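Local coordinates for transcriptional regulator, HTH_3 family (Vibrio cholerae, PDB 1Y9Q), which probably binds DNA as a dimeric transcription factor, joining a helix-turn-helix domain to a zinc-binding cupin domain, with D-methionine bound in a pocket lined by both, at residues Ala65-Ser68 with Ala69-Asn73. Sequence-based numbering, arbitrary orientation.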
# COMPACT_ATOMS: atom_id res chain seq x y z
N ALA A 65 -1.64 16.06 -11.77
CA ALA A 65 -2.81 16.91 -11.61
C ALA A 65 -3.27 16.82 -10.16
O ALA A 65 -2.88 15.90 -9.43
CB ALA A 65 -3.92 16.45 -12.53
N SER A 66 -4.09 17.77 -9.74
CA SER A 66 -4.60 17.77 -8.38
C SER A 66 -5.83 16.87 -8.35
O SER A 66 -6.37 16.52 -9.39
CB SER A 66 -5.01 19.18 -7.98
OG SER A 66 -6.06 19.63 -8.81
N PHE A 67 -6.26 16.50 -7.15
CA PHE A 67 -7.45 15.66 -7.00
C PHE A 67 -8.63 16.53 -7.46
O PHE A 67 -9.56 16.06 -8.11
CB PHE A 67 -7.61 15.26 -5.52
CG PHE A 67 -8.80 14.37 -5.25
CD1 PHE A 67 -8.75 13.01 -5.50
CD2 PHE A 67 -9.97 14.91 -4.72
CE1 PHE A 67 -9.84 12.19 -5.23
CE2 PHE A 67 -11.07 14.10 -4.44
CZ PHE A 67 -11.01 12.73 -4.70
N SER A 68 -8.55 17.82 -7.13
CA SER A 68 -9.59 18.79 -7.49
C SER A 68 -9.81 18.87 -9.00
O SER A 68 -10.91 19.19 -9.46
CB SER A 68 -9.23 20.19 -6.98
OG SER A 68 -9.13 20.22 -5.57
N ALA A 69 -8.76 18.60 -9.78
CA ALA A 69 -8.83 18.67 -11.23
C ALA A 69 -9.91 17.76 -11.83
O ALA A 69 -10.42 18.02 -12.92
CB ALA A 69 -7.48 18.33 -11.84
N PHE A 70 -10.26 16.70 -11.11
CA PHE A 70 -11.28 15.78 -11.59
C PHE A 70 -12.68 16.39 -11.62
O PHE A 70 -13.61 15.80 -12.16
CB PHE A 70 -11.31 14.51 -10.74
CG PHE A 70 -10.26 13.51 -11.12
CD1 PHE A 70 -9.25 13.15 -10.23
CD2 PHE A 70 -10.28 12.91 -12.39
CE1 PHE A 70 -8.27 12.22 -10.59
CE2 PHE A 70 -9.31 11.99 -12.76
CZ PHE A 70 -8.30 11.63 -11.86
N PHE A 71 -12.82 17.59 -11.04
CA PHE A 71 -14.10 18.27 -10.99
C PHE A 71 -14.05 19.70 -11.56
O PHE A 71 -15.00 20.46 -11.43
CB PHE A 71 -14.57 18.31 -9.54
CG PHE A 71 -14.61 16.96 -8.89
CD1 PHE A 71 -15.77 16.19 -8.91
CD2 PHE A 71 -13.47 16.43 -8.29
CE1 PHE A 71 -15.79 14.91 -8.36
CE2 PHE A 71 -13.47 15.15 -7.74
CZ PHE A 71 -14.63 14.39 -7.77
N ALA A 72 -12.94 20.03 -12.22
CA ALA A 72 -12.73 21.35 -12.78
C ALA A 72 -13.79 21.83 -13.78
O ALA A 72 -13.93 23.03 -13.99
CB ALA A 72 -11.35 21.41 -13.43
N ASN A 73 -14.51 20.90 -14.39
CA ASN A 73 -15.55 21.25 -15.36
C ASN A 73 -16.80 21.76 -14.66
O ASN A 73 -17.63 22.46 -15.26
CB ASN A 73 -15.90 20.02 -16.19
CG ASN A 73 -16.46 18.90 -15.34
OD1 ASN A 73 -17.68 18.73 -15.25
ND2 ASN A 73 -15.58 18.15 -14.70
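Two weak hydrogen bonds from Ala69 N reach back to Ser66, one to its carbonyl O at 3.2 Å and one to its hydroxyl, OG, at 3.0 Å. Serine suits this place because its short side chain, with OG set between backbone N and carbonyl carbon (chi1 63°), puts a hydroxyl where it can accept weakly from the amide three residues on. The next two bonds are straighter, both at 160°: Phe70 N to Phe67 O, 3.1 Å, and Phe71 N to Ser68 O, 3.0 Å. The i to i+3 spacing is that of a 3-10 turn. This turn follows helix 53-63 and has partners in two parts of the fold, helices 5-22 and 53-63 in one, strand 90-99 and Glu105 in the other. Ser68 OG hydrogen-bonds to Glu105 OE1 and Tyr98 N, while Ala69, small enough for close approach, packs on Leu19 of helix 5-22.

The apolar contacts involve alanines and aromatic rings. Ala65 CB and Ala69 CB meet at 4.1 Å. Phe67 CE2 and Phe71 CE2 touch at 4.2 Å in an oblique approach. Ser68 O lies in the plane of the Phe71 ring at its edge. The large flat ring of Phe67 stacks with Trp57, a residue of the D-methionine pocket, and comes within about 5 Å of the bound ligand; the apolar ring of Phe70 packs on Ile12 of helix 5-22 and on Leu56 and Ile59 of helix 53-63.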